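PDB 4D05: Atp-dependent DNA ligase from Psychromonas sp., which probably seals breaks in the DNA backbone at the expense of ATP, working through an enzyme-adenylate intermediate. Local coordinates for residues F47-T51 against W52-S56; K133-N136 against T137-F141; D142-N145 against K146-G150. All coordinates share one frame; numbering follows the deposited sequence. Where two conformers were deposited one is given.

Contact 1 (F47-T51 against W52-S56); sequences FTAPT and WFIAS
Pro-50 lies over one face of the Trp-52 indole, two residues further along the chain. Traced from CB round the proline ring, CB and CG both lie on the indole, and CD passes to Phe-53. CB sits 3.6 Å from the centroid of the five-membered ring of Trp-52 and 25° off that ring's normal, which qualifies as a CH-pi contact. It is offset from the centre of that ring toward the fusion atom, Trp-52 CE2 lying 3.4 Å from Pro-50 CB. CG moves on over the benzo part of the indole, with Pro-50 CG 3.6 Å from Trp-52 CZ2. CD has left the indole and approaches Phe-53 at a looser 4.2 Å from its CB. The indole can fold back beneath the proline because CG of Trp-52 lies between its own backbone N and carbonyl carbon (chi1 45°).

Ahead of the proline, CB of Ala-49 rests 3.9 Å from CG2 of Ile-54, a methyl that also meets the rim of the Phe-53 ring in its plane. Both Ala-49 and Ile-54 reach Leu-39 of strand 39-40, while the Phe-53 ring goes on to meet Trp-90 edge-to-face.

The backbone bonds are uneven. Pro-50 O takes the N-H of Phe-53 at 2.9 Å, a bent bond (136°) whose donor stands well above the carbonyl plane. The same oxygen also takes a weak bond from Ile-54 N, and Thr-51 O takes weak bonds from Ile-54 N and Ala-55 N. Such bent, shared bonds are consistent with a short, irregular helix. Pro-50 is at the N-cap position of this helix in the ATP-dependent ligase domain, its ring packed by the CH-pi contact on Trp-52 of the first turn.

Contact 2 (K133-N136 against T137-F141); sequences KIPN and TVALF
Asn-136 turns its side-chain amide back over the first turn of the helix, and OD1 accepts the N-H of Ala-139 at 2.9 Å. The bond is fairly straight, 156° at the hydrogen, and the donor is tilted 17° from the plane of the amide carbonyl. With chi1 at 49°, CG of Asn-136 is tucked in between the two backbone branches, and OD1 swings toward the amides of the first turn. There the backbone O of Asn-136 also receives Leu-140 N at 3.0 Å, in the carbonyl plane, so one residue satisfies two amides of the helix start.

Ile-134 directs its side chain toward the helix, with CG2, the branch anti to the backbone N, doing the touching. This methyl lies 3.6 Å from N of Leu-140 and at the same time 3.9 Å from CB of Ala-139. Pro-135 adds CG and CD, CG standing 4.1 Å from Ala-139 CB, so the alanine methyl is met by both residues. Ile-134 and Leu-140 both continue onto Val-23 of strand 21-26. Taken together, this is a classical asparagine N-cap, with apolar contacts from the preceding loop, at the start of helix 137-149 in the ligase domain.

Contact 3 (D142-N145 against K146-G150); sequences DLLN and KVVMG
Leu-144 overlaps Val-148 one turn further on: the two side chains run alongside each other, and CD1 of Leu-144 comes within 4.0 Å of CG2 of Val-148. The valine branch involved stands beside its own backbone N, which also places CG2 of Val-148 3.3 Å from O of Leu-144. Leu-143 and Val-147 repeat the spacing but meet at a slant, with Leu-143 CD1 4.1 Å from Val-147 CG2. Leu-143, Leu-144 and Val-147 all touch Leu-155 of strand 154-159; in addition Leu-143 touches Val-23 and Val-147 touches Glu-25, both of strand 21-26. The apolar side of the helix therefore rests on two neighbouring strands of one mixed sheet.

This is regular alpha-helical i to i+4 geometry, in the second half of helix 137-149. The four successive bonds, from Lys-146 N to Asp-142 O through to Met-149 N to Asn-145 O, are 2.9 to 3.0 Å long, with angles at the hydrogen of 159° to 167°. Glu-25 of the sheet lines the adenosine monophosphate pocket, so the helix backs a strand of that site; the side chain of Val-147 itself is about 10 Å from the nucleotide.

Elsewhere on the helix the side-chain contacts are of other kinds. Lys-146 reaches back toward Asp-142 with its chain extended beyond CG, yet NZ stays 4.6 Å from OD2 of Asp-142, beyond a salt bridge, so any electrostatic attraction is probably modest. Asn-145 lies alongside Met-149, a selenomethionine, whose CG methylene makes a van der Waals contact with Asn-145 OD1 at 3.6 Å. That oxygen accepts a hydrogen bond from Lys-177 NZ, which satisfies it outside the helix. At the far end Gly-150 is the first residue to leave helical angles, and its O accepts a bond from Arg-70 NH1.

The three contacts follow one another along the chain, all in the ATP-dependent ligase domain. Contacts 2 and 3 are consecutive parts of one element: contact 2 covers the start of helix 137-149, contact 3 its remainder, their centres 12 Å apart. They also touch directly, CD1 of Ile-134 lying 3.7 Å from CD2 of Leu-143. Contact 1 is remote, its centre 38 Å from that of contact 2 and 33 Å from that of contact 3. Contacts 2 and 3 pack against strand 21-26, which carries Ser-24, Glu-25 and Lys-26 of the AMP pocket, whereas contact 1 covers the outer edge of the other mixed sheet, whose strand 30-34 carries Arg-31 of the same pocket.

Contact 1 (F47-T51 against W52-S56)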
ATOM      1  N   PHE A  47      10.949 -18.330   1.525  1.00  3.50           N
ATOM      2  CA  PHE A  47       9.913 -18.948   0.681  1.00  3.16           C
ATOM      3  C   PHE A  47      10.427 -20.236   0.067  1.00  4.77           C
ATOM      4  O   PHE A  47      11.616 -20.334  -0.276  1.00  5.04           O
ATOM      5  CB  PHE A  47       9.473 -18.020  -0.453  1.00  4.12           C
ATOM      6  CG  PHE A  47       8.752 -16.785   0.010  1.00  3.55           C
ATOM      7  CD1 PHE A  47       7.442 -16.857   0.437  1.00  4.86           C
ATOM      8  CD2 PHE A  47       9.384 -15.557   0.021  1.00  5.14           C
ATOM      9  CE1 PHE A  47       6.769 -15.714   0.865  1.00  6.68           C
ATOM     10  CE2 PHE A  47       8.719 -14.405   0.435  1.00  4.01           C
ATOM     11  CZ  PHE A  47       7.411 -14.469   0.862  1.00  4.49           C
ATOM     12  N   THR A  48       9.536 -21.216  -0.106  1.00  4.24           N
ATOM     13  CA  THR A  48       9.946 -22.441  -0.779  1.00  5.13           C
ATOM     14  C   THR A  48       9.776 -22.271  -2.293  1.00  4.79           C
ATOM     15  O   THR A  48       9.023 -23.017  -2.954  1.00  6.01           O
ATOM     16  CB  THR A  48       9.166 -23.662  -0.260  1.00  6.11           C
ATOM     17  OG1 THR A  48       7.789 -23.536  -0.621  1.00  6.74           O
ATOM     18  CG2 THR A  48       9.291 -23.802   1.260  1.00  8.64           C
ATOM     19  N   ALA A  49      10.504 -21.314  -2.866  1.00  5.46           N
ATOM     20  CA  ALA A  49      10.370 -21.050  -4.290  1.00  5.36           C
ATOM     21  C   ALA A  49      11.011 -22.192  -5.056  1.00  4.80           C
ATOM     22  O   ALA A  49      12.177 -22.552  -4.800  1.00  5.83           O
ATOM     23  CB  ALA A  49      11.043 -19.769  -4.670  1.00  6.61           C
ATOM     24  N   PRO A  50      10.272 -22.766  -6.004  1.00  5.59           N
ATOM     25  CA  PRO A  50      10.905 -23.839  -6.786  1.00  5.43           C
ATOM     26  C   PRO A  50      12.175 -23.410  -7.517  1.00  6.50           C
ATOM     27  O   PRO A  50      12.333 -22.271  -7.910  1.00  6.31           O
ATOM     28  CB  PRO A  50       9.817 -24.196  -7.811  1.00  6.14           C
ATOM     29  CG  PRO A  50       8.534 -23.821  -7.124  1.00  8.45           C
ATOM     30  CD  PRO A  50       8.871 -22.562  -6.386  1.00  6.33           C
ATOM     31  N   THR A  51      13.078 -24.366  -7.713  1.00  6.26           N
ATOM     32  CA  THR A  51      14.347 -24.099  -8.372  1.00  7.32           C
ATOM     33  C   THR A  51      14.159 -23.461  -9.744  1.00  4.90           C
ATOM     34  O   THR A  51      14.871 -22.533 -10.102  1.00  6.10           O
ATOM     35  CB  THR A  51      15.104 -25.413  -8.539  1.00 10.80           C
ATOM     36  OG1 THR A  51      15.294 -25.959  -7.249  1.00 14.52           O
ATOM     37  CG2 THR A  51      16.408 -25.175  -9.171  1.00 13.06           C
ATOM     38  N   TRP A  52      13.217 -23.970 -10.527  1.00  5.40           N
ATOM     39  CA  TRP A  52      12.989 -23.437 -11.870  1.00  5.04           C
ATOM     40  C   TRP A  52      12.447 -22.005 -11.841  1.00  3.90           C
ATOM     41  O   TRP A  52      12.559 -21.264 -12.836  1.00  7.18           O
ATOM     42  CB  TRP A  52      12.042 -24.356 -12.678  1.00  5.40           C
ATOM     43  CG  TRP A  52      10.833 -24.823 -11.903  1.00  6.24           C
ATOM     44  CD1 TRP A  52      10.705 -26.009 -11.238  1.00  7.36           C
ATOM     45  CD2 TRP A  52       9.599 -24.109 -11.689  1.00  4.98           C
ATOM     46  NE1 TRP A  52       9.486 -26.084 -10.644  1.00  7.19           N
ATOM     47  CE2 TRP A  52       8.779 -24.941 -10.914  1.00  7.23           C
ATOM     48  CE3 TRP A  52       9.100 -22.875 -12.113  1.00  6.50           C
ATOM     49  CZ2 TRP A  52       7.492 -24.571 -10.519  1.00  8.12           C
ATOM     50  CZ3 TRP A  52       7.799 -22.513 -11.720  1.00  6.93           C
ATOM     51  CH2 TRP A  52       7.021 -23.361 -10.945  1.00  7.96           C
ATOM     52  N   PHE A  53      11.853 -21.601 -10.725  1.00  4.08           N
ATOM     53  CA  PHE A  53      11.335 -20.228 -10.612  1.00  4.39           C
ATOM     54  C   PHE A  53      12.485 -19.223 -10.463  1.00  5.14           C
ATOM     55  O   PHE A  53      12.477 -18.162 -11.071  1.00  5.86           O
ATOM     56  CB  PHE A  53      10.392 -20.129  -9.419  1.00  4.15           C
ATOM     57  CG  PHE A  53       9.691 -18.800  -9.309  1.00  3.87           C
ATOM     58  CD1 PHE A  53       8.510 -18.559 -10.035  1.00  3.83           C
ATOM     59  CD2 PHE A  53      10.184 -17.800  -8.483  1.00  3.97           C
ATOM     60  CE1 PHE A  53       7.881 -17.325  -9.941  1.00  4.93           C
ATOM     61  CE2 PHE A  53       9.540 -16.580  -8.402  1.00  4.55           C
ATOM     62  CZ  PHE A  53       8.396 -16.350  -9.133  1.00  4.77           C
ATOM     63  N   ILE A  54      13.496 -19.586  -9.678  1.00  5.25           N
ATOM     64  CA  ILE A  54      14.579 -18.651  -9.362  1.00  3.00           C
ATOM     65  C   ILE A  54      15.868 -18.921 -10.153  1.00  3.42           C
ATOM     66  O   ILE A  54      16.811 -18.148 -10.069  1.00  3.76           O
ATOM     67  CB  ILE A  54      14.928 -18.693  -7.879  1.00  4.04           C
ATOM     68  CG1 ILE A  54      15.464 -20.086  -7.506  1.00  7.92           C
ATOM     69  CG2 ILE A  54      13.711 -18.254  -6.998  1.00  5.40           C
ATOM     70  CD1 ILE A  54      16.057 -20.169  -6.081  1.00 10.28           C
ATOM     71  N   ALA A  55      15.911 -20.019 -10.906  1.00  5.85           N
ATOM     72  CA  ALA A  55      17.160 -20.473 -11.518  1.00  7.60           C
ATOM     73  C   ALA A  55      17.902 -19.435 -12.366  1.00  7.30           C
ATOM     74  O   ALA A  55      19.140 -19.412 -12.377  1.00  7.47           O
ATOM     75  CB  ALA A  55      16.910 -21.709 -12.351  1.00 11.77           C
ATOM     76  N   SER A  56      17.145 -18.604 -13.080  0.66  7.77           N
ATOM     77  CA  SER A  56      17.738 -17.631 -13.980  0.66  8.95           C
ATOM     78  C   SER A  56      18.152 -16.323 -13.297  0.66  6.52           C
ATOM     79  O   SER A  56      18.811 -15.484 -13.897  0.66  8.06           O
ATOM     80  CB  SER A  56      16.720 -17.291 -15.061  0.66 12.63           C
ATOM     81  OG  SER A  56      15.641 -16.574 -14.444  0.66 14.24           O
TER

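Contact 2 (K133-N136 against T137-F141)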
ATOM      1  N   LYS A 133       7.582   9.139 -15.065  1.00  7.14           N
ATOM      2  CA  LYS A 133       7.518  10.508 -14.592  1.00  8.92           C
ATOM      3  C   LYS A 133       6.172  11.139 -14.954  1.00  8.17           C
ATOM      4  O   LYS A 133       5.626  10.949 -16.057  1.00 10.25           O
ATOM      5  CB  LYS A 133       8.656  11.340 -15.217  1.00  9.80           C
ATOM      6  CG  LYS A 133      10.026  11.055 -14.633  1.00 14.69           C
ATOM      7  CD  LYS A 133      10.082  11.450 -13.173  1.00 15.39           C
ATOM      8  CE  LYS A 133      11.472  11.565 -12.612  1.00 17.90           C
ATOM      9  NZ  LYS A 133      12.256  12.720 -13.204  1.00 18.68           N
ATOM     10  N   ILE A 134       5.684  11.938 -14.025  1.00  6.82           N
ATOM     11  CA  ILE A 134       4.372  12.586 -14.129  1.00  6.15           C
ATOM     12  C   ILE A 134       4.579  14.083 -13.959  1.00  5.72           C
ATOM     13  O   ILE A 134       5.361  14.514 -13.099  1.00  6.48           O
ATOM     14  CB  ILE A 134       3.432  12.015 -13.022  1.00  6.76           C
ATOM     15  CG1 ILE A 134       3.160  10.518 -13.228  1.00  9.34           C
ATOM     16  CG2 ILE A 134       2.111  12.728 -12.969  1.00  8.68           C
ATOM     17  CD1 ILE A 134       2.377  10.188 -14.485  1.00 13.07           C
ATOM     18  N   PRO A 135       3.904  14.902 -14.777  1.00  5.72           N
ATOM     19  CA  PRO A 135       4.307  16.316 -14.800  1.00  7.79           C
ATOM     20  C   PRO A 135       3.773  17.200 -13.671  1.00  6.93           C
ATOM     21  O   PRO A 135       4.364  18.265 -13.400  1.00  6.97           O
ATOM     22  CB  PRO A 135       3.752  16.816 -16.141  1.00  7.54           C
ATOM     23  CG  PRO A 135       2.608  15.897 -16.428  1.00  7.10           C
ATOM     24  CD  PRO A 135       3.096  14.551 -15.948  1.00  5.57           C
ATOM     25  N   ASN A 136       2.672  16.814 -13.028  1.00  4.93           N
ATOM     26  CA  ASN A 136       2.063  17.673 -12.019  1.00  5.61           C
ATOM     27  C   ASN A 136       1.065  16.882 -11.210  1.00  5.34           C
ATOM     28  O   ASN A 136       0.717  15.765 -11.569  1.00  4.16           O
ATOM     29  CB  ASN A 136       1.385  18.923 -12.626  1.00  4.49           C
ATOM     30  CG  ASN A 136       0.479  18.580 -13.784  1.00  5.03           C
ATOM     31  OD1 ASN A 136      -0.533  17.908 -13.630  1.00  5.27           O
ATOM     32  ND2 ASN A 136       0.866  19.033 -14.981  1.00  6.19           N
ATOM     33  N   THR A 137       0.601  17.461 -10.116  1.00  4.58           N
ATOM     34  CA  THR A 137      -0.287  16.743  -9.192  1.00  5.45           C
ATOM     35  C   THR A 137      -1.658  16.412  -9.790  1.00  4.34           C
ATOM     36  O   THR A 137      -2.216  15.318  -9.557  1.00  4.31           O
ATOM     37  CB  THR A 137      -0.498  17.554  -7.951  1.00 11.61           C
ATOM     38  OG1 THR A 137       0.771  17.762  -7.325  1.00 12.66           O
ATOM     39  CG2 THR A 137      -1.448  16.786  -6.983  1.00 12.67           C
ATOM     40  N   VAL A 138      -2.217  17.321 -10.583  1.00  4.53           N
ATOM     41  CA  VAL A 138      -3.462  16.997 -11.242  1.00  4.13           C
ATOM     42  C   VAL A 138      -3.317  15.725 -12.095  1.00  4.46           C
ATOM     43  O   VAL A 138      -4.172  14.825 -12.078  1.00  4.28           O
ATOM     44  CB  VAL A 138      -3.982  18.179 -12.087  1.00  6.33           C
ATOM     45  CG1 VAL A 138      -5.142  17.715 -12.938  1.00  5.44           C
ATOM     46  CG2 VAL A 138      -4.388  19.310 -11.155  1.00  7.45           C
ATOM     47  N   ALA A 139      -2.227  15.630 -12.846  1.00  4.12           N
ATOM     48  CA  ALA A 139      -1.992  14.454 -13.657  1.00  3.15           C
ATOM     49  C   ALA A 139      -1.767  13.184 -12.810  1.00  2.58           C
ATOM     50  O   ALA A 139      -2.201  12.097 -13.159  1.00  3.09           O
ATOM     51  CB  ALA A 139      -0.803  14.705 -14.568  1.00  2.93           C
ATOM     52  N   LEU A 140      -1.150  13.366 -11.665  1.00  2.26           N
ATOM     53  CA  LEU A 140      -0.880  12.273 -10.750  1.00  2.66           C
ATOM     54  C   LEU A 140      -2.204  11.695 -10.209  1.00  1.78           C
ATOM     55  O   LEU A 140      -2.404  10.465 -10.145  1.00  3.62           O
ATOM     56  CB  LEU A 140      -0.017  12.787  -9.608  1.00  3.38           C
ATOM     57  CG  LEU A 140       0.343  11.748  -8.555  1.00  4.45           C
ATOM     58  CD1 LEU A 140       1.289  10.711  -9.129  1.00  6.43           C
ATOM     59  CD2 LEU A 140       0.913  12.428  -7.292  1.00  6.36           C
ATOM     60  N   PHE A 141      -3.132  12.585  -9.849  1.00  2.99           N
ATOM     61  CA  PHE A 141      -4.402  12.146  -9.267  1.00  3.29           C
ATOM     62  C   PHE A 141      -5.302  11.577 -10.368  1.00  5.71           C
ATOM     63  O   PHE A 141      -6.136  10.715 -10.126  1.00  5.42           O
ATOM     64  CB  PHE A 141      -5.101  13.314  -8.560  1.00  5.31           C
ATOM     65  CG  PHE A 141      -4.589  13.638  -7.180  1.00  8.60           C
ATOM     66  CD1 PHE A 141      -3.398  13.148  -6.697  1.00 10.97           C
ATOM     67  CD2 PHE A 141      -5.368  14.443  -6.330  1.00 12.97           C
ATOM     68  CE1 PHE A 141      -2.962  13.448  -5.414  1.00 11.32           C
ATOM     69  CE2 PHE A 141      -4.924  14.760  -5.045  1.00 16.24           C
ATOM     70  CZ  PHE A 141      -3.698  14.243  -4.603  1.00 15.13           C
TER

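Contact 3 (D142-N145 against K146-G150)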
ATOM      1  N   ASP A 142      -5.139  12.050 -11.596  1.00  4.12           N
ATOM      2  CA  ASP A 142      -5.851  11.431 -12.713  1.00  4.55           C
ATOM      3  C   ASP A 142      -5.347   9.996 -12.916  1.00  3.05           C
ATOM      4  O   ASP A 142      -6.147   9.076 -13.116  1.00  3.99           O
ATOM      5  CB  ASP A 142      -5.669  12.272 -14.012  1.00  4.73           C
ATOM      6  CG  ASP A 142      -6.794  12.072 -15.041  1.00  7.22           C
ATOM      7  OD1 ASP A 142      -7.954  11.841 -14.669  1.00  5.01           O
ATOM      8  OD2 ASP A 142      -6.493  12.189 -16.257  1.00 10.03           O
ATOM      9  N   LEU A 143      -4.025   9.825 -12.900  1.00  4.44           N
ATOM     10  CA  LEU A 143      -3.411   8.496 -13.002  1.00  2.87           C
ATOM     11  C   LEU A 143      -3.891   7.585 -11.867  1.00  3.44           C
ATOM     12  O   LEU A 143      -4.227   6.430 -12.112  1.00  3.73           O
ATOM     13  CB  LEU A 143      -1.891   8.589 -13.001  1.00  3.33           C
ATOM     14  CG  LEU A 143      -1.168   7.252 -12.959  1.00  5.33           C
ATOM     15  CD1 LEU A 143      -1.513   6.365 -14.134  1.00  5.60           C
ATOM     16  CD2 LEU A 143       0.303   7.519 -12.893  1.00  5.30           C
ATOM     17  N   LEU A 144      -3.937   8.122 -10.649  1.00  3.59           N
ATOM     18  CA  LEU A 144      -4.424   7.343  -9.502  1.00  3.61           C
ATOM     19  C   LEU A 144      -5.831   6.809  -9.815  1.00  2.33           C
ATOM     20  O   LEU A 144      -6.155   5.642  -9.566  1.00  4.05           O
ATOM     21  CB  LEU A 144      -4.398   8.182  -8.244  1.00  4.20           C
ATOM     22  CG  LEU A 144      -4.919   7.526  -6.984  1.00  4.27           C
ATOM     23  CD1 LEU A 144      -4.137   6.295  -6.663  1.00  4.07           C
ATOM     24  CD2 LEU A 144      -4.828   8.539  -5.851  1.00  5.11           C
ATOM     25  N   ASN A 145      -6.700   7.685 -10.305  1.00  3.15           N
ATOM     26  CA  ASN A 145      -8.029   7.235 -10.699  1.00  3.69           C
ATOM     27  C   ASN A 145      -8.039   6.145 -11.774  1.00  3.45           C
ATOM     28  O   ASN A 145      -8.794   5.191 -11.695  1.00  4.97           O
ATOM     29  CB  ASN A 145      -8.901   8.408 -11.183  1.00  4.15           C
ATOM     30  CG  ASN A 145     -10.357   7.989 -11.307  1.00  4.49           C
ATOM     31  OD1 ASN A 145     -10.955   7.505 -10.329  1.00  5.33           O
ATOM     32  ND2 ASN A 145     -10.917   8.127 -12.482  1.00  5.59           N
ATOM     33  N   LYS A 146      -7.217   6.288 -12.810  1.00  3.77           N
ATOM     34  CA  LYS A 146      -7.141   5.262 -13.838  1.00  4.07           C
ATOM     35  C   LYS A 146      -6.787   3.900 -13.246  1.00  4.26           C
ATOM     36  O   LYS A 146      -7.396   2.876 -13.585  1.00  4.95           O
ATOM     37  CB  LYS A 146      -6.113   5.643 -14.881  1.00  5.51           C
ATOM     38  CG  LYS A 146      -6.492   6.847 -15.696  1.00  8.82           C
ATOM     39  CD  LYS A 146      -5.351   7.208 -16.735  1.00  9.27           C
ATOM     40  CE  LYS A 146      -5.632   8.479 -17.510  1.00 13.19           C
ATOM     41  NZ  LYS A 146      -4.492   8.722 -18.478  1.00 13.43           N
ATOM     42  N   VAL A 147      -5.811   3.912 -12.362  1.00  2.86           N
ATOM     43  CA  VAL A 147      -5.310   2.669 -11.768  1.00  3.71           C
ATOM     44  C   VAL A 147      -6.399   2.066 -10.887  1.00  4.96           C
ATOM     45  O   VAL A 147      -6.716   0.872 -11.002  1.00  5.14           O
ATOM     46  CB  VAL A 147      -4.069   2.961 -10.951  1.00  4.84           C
ATOM     47  CG1 VAL A 147      -3.716   1.770 -10.031  1.00  6.30           C
ATOM     48  CG2 VAL A 147      -2.935   3.250 -11.871  1.00  4.05           C
ATOM     49  N   VAL A 148      -7.035   2.892 -10.053  1.00  6.38           N
ATOM     50  CA  VAL A 148      -8.045   2.363  -9.120  1.00  6.58           C
ATOM     51  C   VAL A 148      -9.332   1.877  -9.841  1.00  7.90           C
ATOM     52  O   VAL A 148      -9.914   0.833  -9.486  1.00  7.67           O
ATOM     53  CB  VAL A 148      -8.350   3.396  -8.022  1.00  9.13           C
ATOM     54  CG1 VAL A 148      -9.607   3.019  -7.206  1.00 13.64           C
ATOM     55  CG2 VAL A 148      -7.116   3.595  -7.128  1.00  7.29           C
HETATM   56  N   MSE A 149      -9.765   2.601 -10.862  0.76  7.95           N
HETATM   57  CA  MSE A 149     -10.923   2.171 -11.626  0.76  9.45           C
HETATM   58  C   MSE A 149     -10.647   0.858 -12.329  0.76  8.88           C
HETATM   59  O   MSE A 149     -11.551   0.073 -12.521  0.76 10.96           O
HETATM   60  CB  MSE A 149     -11.327   3.250 -12.633  0.76 13.65           C
HETATM   61  CG  MSE A 149     -11.864   4.449 -11.962  0.76 17.25           C
HETATM   62 SE   MSE A 149     -13.585   4.005 -11.162  0.76 21.04          SE
HETATM   63  CE  MSE A 149     -14.265   2.941 -12.691  0.76 14.97           C
ATOM     64  N   GLY A 150      -9.386   0.611 -12.646  1.00  9.84           N
ATOM     65  CA  GLY A 150      -8.954  -0.638 -13.241  1.00 11.76           C
ATOM     66  C   GLY A 150      -8.625  -1.712 -12.231  1.00 10.74           C
ATOM     67  O   GLY A 150      -8.084  -2.763 -12.596  1.00 12.77           O
TER